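6-phospho-alpha-glucosidase (Merdibacter massiliensis, PDB 6VC6) probably hydrolyses 6-phospho-alpha-glucosides in gut bacteria as a family 4 glycosidase, working with NAD and a manganese ion. Local coordinates at residues Q239-T244 with N261-Y266. Numbering follows the deposited sequence.
Sequences QSWLDT and NTYDGY. With G6P (6-O-phosphono-alpha-D-glucopyranose), chain F.
Trp241 and Tyr263 meet in the wall of the pocket that holds G6P, which illustrates how two aromatic side chains can be joined less by each other than by the ligand they share. The indole turns its six-membered edge to the phenol, CH2 lying 4.0 Å from Tyr263 OH, and the same edge meets the pyranose ring oxygen, with CZ2 3.2 Å from G6P O5. The Tyr263 ring is edge-on to the sugar, its OH 3.2 Å from G6P C1; with CG anti to the carbonyl carbon (chi1 -81°), it points its OH end at this anomeric carbon. Replacing Trp241 by an alanine would probably open a gap beside the ring oxygen of the sugar and take away the neighbour that the Tyr263 hydroxyl has on this side. Thr244 and Thr262 cross at about a right angle, methyl CG2 of the first 3.9 Å from CB of the second; Thr262 OG1 is hydrogen-bonded to Gln172 OE1. No direct hydrogen bond joins the segments, but a water donates to both Thr244 O and Thr262 O. Asn261 OD1 caps the turn by accepting from Tyr263 N in the carbonyl plane (2.9 Å, with a nearly straight N-H...O angle of 171°). Tyr263 stacks on His200, a manganese ligand. The contact thus sets helix 239-246 against the turn between strand 259-260 and helix 264-268, with helix 283-289 touching Trp241 and helix 172-184 touching Tyr263.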
loop_
_atom_site.group_PDB
_atom_site.type_symbol
_atom_site.label_atom_id
_atom_site.label_comp_id
_atom_site.label_asym_id
_atom_site.label_seq_id
_atom_site.Cartn_x
_atom_site.Cartn_y
_atom_site.Cartn_z
ATOM N N GLN A 239 -14.857 -10.475 7.785
ATOM C CA GLN A 239 -14.427 -11.745 8.362
ATOM C C GLN A 239 -13.073 -12.180 7.814
ATOM O O GLN A 239 -12.262 -12.766 8.540
ATOM C CB GLN A 239 -15.482 -12.822 8.106
ATOM C CG GLN A 239 -15.149 -14.176 8.711
ATOM C CD GLN A 239 -14.988 -14.117 10.218
ATOM O OE1 GLN A 239 -15.771 -13.469 10.912
ATOM N NE2 GLN A 239 -13.965 -14.793 10.731
ATOM N N SER A 240 -12.807 -11.896 6.536
ATOM C CA SER A 240 -11.534 -12.293 5.944
ATOM C C SER A 240 -10.357 -11.598 6.617
ATOM O O SER A 240 -9.273 -12.182 6.726
ATOM C CB SER A 240 -11.537 -11.999 4.442
ATOM O OG SER A 240 -11.654 -10.610 4.193
ATOM N N TRP A 241 -10.548 -10.360 7.079
ATOM C CA TRP A 241 -9.468 -9.657 7.763
ATOM C C TRP A 241 -9.261 -10.198 9.172
ATOM O O TRP A 241 -8.127 -10.247 9.664
ATOM C CB TRP A 241 -9.753 -8.156 7.799
ATOM C CG TRP A 241 -9.164 -7.408 6.641
ATOM C CD1 TRP A 241 -9.838 -6.654 5.725
ATOM C CD2 TRP A 241 -7.780 -7.344 6.272
ATOM N NE1 TRP A 241 -8.960 -6.124 4.811
ATOM C CE2 TRP A 241 -7.691 -6.533 5.125
ATOM C CE3 TRP A 241 -6.607 -7.894 6.802
ATOM C CZ2 TRP A 241 -6.477 -6.257 4.497
ATOM C CZ3 TRP A 241 -5.404 -7.620 6.177
ATOM C CH2 TRP A 241 -5.348 -6.809 5.037
ATOM N N LEU A 242 -10.344 -10.601 9.840
ATOM C CA LEU A 242 -10.213 -11.197 11.165
ATOM C C LEU A 242 -9.469 -12.526 11.096
ATOM O O LEU A 242 -8.688 -12.856 11.996
ATOM C CB LEU A 242 -11.593 -11.384 11.796
ATOM C CG LEU A 242 -12.432 -10.116 11.965
ATOM C CD1 LEU A 242 -13.834 -10.458 12.442
ATOM C CD2 LEU A 242 -11.756 -9.154 12.925
ATOM N N ASP A 243 -9.699 -13.300 10.034
ATOM C CA ASP A 243 -8.970 -14.553 9.864
ATOM C C ASP A 243 -7.501 -14.299 9.551
ATOM O O ASP A 243 -6.624 -15.031 10.023
ATOM C CB ASP A 243 -9.614 -15.392 8.759
ATOM C CG ASP A 243 -11.109 -15.558 8.947
ATOM O OD1 ASP A 243 -11.834 -15.617 7.932
ATOM O OD2 ASP A 243 -11.560 -15.629 10.110
ATOM N N THR A 244 -7.215 -13.264 8.757
ATOM C CA THR A 244 -5.832 -12.949 8.416
ATOM C C THR A 244 -5.048 -12.522 9.652
ATOM O O THR A 244 -3.917 -12.970 9.872
ATOM C CB THR A 244 -5.793 -11.855 7.346
ATOM O OG1 THR A 244 -6.373 -12.350 6.133
ATOM C CG2 THR A 244 -4.360 -11.420 7.075
ATOM N N ASN A 261 4.643 -9.535 9.654
ATOM C CA ASN A 261 3.664 -8.876 8.802
ATOM C C ASN A 261 2.600 -9.891 8.404
ATOM O O ASN A 261 2.921 -11.026 8.043
ATOM C CB ASN A 261 4.361 -8.299 7.566
ATOM C CG ASN A 261 3.459 -7.398 6.741
ATOM O OD1 ASN A 261 2.365 -7.791 6.335
ATOM N ND2 ASN A 261 3.929 -6.184 6.474
ATOM N N THR A 262 1.327 -9.489 8.482
ATOM C CA THR A 262 0.246 -10.443 8.241
ATOM C C THR A 262 0.268 -11.001 6.824
ATOM O O THR A 262 -0.336 -12.051 6.577
ATOM C CB THR A 262 -1.117 -9.803 8.519
ATOM O OG1 THR A 262 -1.391 -8.799 7.534
ATOM C CG2 THR A 262 -1.140 -9.178 9.906
ATOM N N TYR A 263 0.949 -10.334 5.893
ATOM C CA TYR A 263 1.082 -10.864 4.543
ATOM C C TYR A 263 2.074 -12.016 4.460
ATOM O O TYR A 263 2.122 -12.692 3.426
ATOM C CB TYR A 263 1.495 -9.747 3.585
ATOM C CG TYR A 263 0.338 -8.886 3.137
ATOM C CD1 TYR A 263 -0.517 -9.307 2.127
ATOM C CD2 TYR A 263 0.088 -7.659 3.737
ATOM C CE1 TYR A 263 -1.579 -8.525 1.718
ATOM C CE2 TYR A 263 -0.973 -6.871 3.335
ATOM C CZ TYR A 263 -1.802 -7.309 2.324
ATOM O OH TYR A 263 -2.861 -6.531 1.918
ATOM N N ASP A 264 2.858 -12.257 5.514
ATOM C CA ASP A 264 3.762 -13.403 5.528
ATOM C C ASP A 264 3.015 -14.727 5.461
ATOM O O ASP A 264 3.606 -15.738 5.066
ATOM C CB ASP A 264 4.635 -13.383 6.784
ATOM C CG ASP A 264 5.512 -12.153 6.871
ATOM O OD1 ASP A 264 5.390 -11.262 6.003
ATOM O OD2 ASP A 264 6.326 -12.078 7.814
ATOM N N GLY A 265 1.735 -14.743 5.841
ATOM C CA GLY A 265 0.995 -15.994 5.869
ATOM C C GLY A 265 0.856 -16.628 4.499
ATOM O O GLY A 265 0.855 -17.856 4.371
ATOM N N TYR A 266 0.735 -15.803 3.457
ATOM C CA TYR A 266 0.641 -16.337 2.102
ATOM C C TYR A 266 1.918 -17.069 1.709
ATOM O O TYR A 266 1.866 -18.159 1.126
ATOM C CB TYR A 266 0.350 -15.212 1.108
ATOM C CG TYR A 266 -0.957 -14.487 1.341
ATOM C CD1 TYR A 266 -2.172 -15.136 1.175
ATOM C CD2 TYR A 266 -0.973 -13.149 1.715
ATOM C CE1 TYR A 266 -3.368 -14.476 1.381
ATOM C CE2 TYR A 266 -2.165 -12.480 1.923
ATOM C CZ TYR A 266 -3.359 -13.148 1.754
ATOM O OH TYR A 266 -4.547 -12.486 1.961
HETATM C C1 G6P F . -3.603 -3.954 3.642
HETATM C C2 G6P F . -2.451 -3.361 2.819
HETATM C C3 G6P F . -2.883 -2.667 1.540
HETATM C C4 G6P F . -3.966 -3.488 0.878
HETATM C C5 G6P F . -5.192 -3.418 1.769
HETATM C C6 G6P F . -6.279 -4.324 1.207
HETATM O O1 G6P F . -3.568 -3.411 4.969
HETATM O O2 G6P F . -1.720 -2.432 3.630
HETATM O O3 G6P F . -1.774 -2.511 0.649
HETATM O O4 G6P F . -4.264 -2.935 -0.407
HETATM O O5 G6P F . -4.940 -3.848 3.112
HETATM O O6 G6P F . -7.546 -3.843 1.642
HETATM P P G6P F . -8.901 -4.394 0.974
HETATM O O1P G6P F . -9.042 -3.535 -0.260
HETATM O O2P G6P F . -8.621 -5.852 0.693
HETATM O O3P G6P F . -9.947 -4.169 2.039
HETATM O O HOH W 1 -2.117 -14.103 8.058
#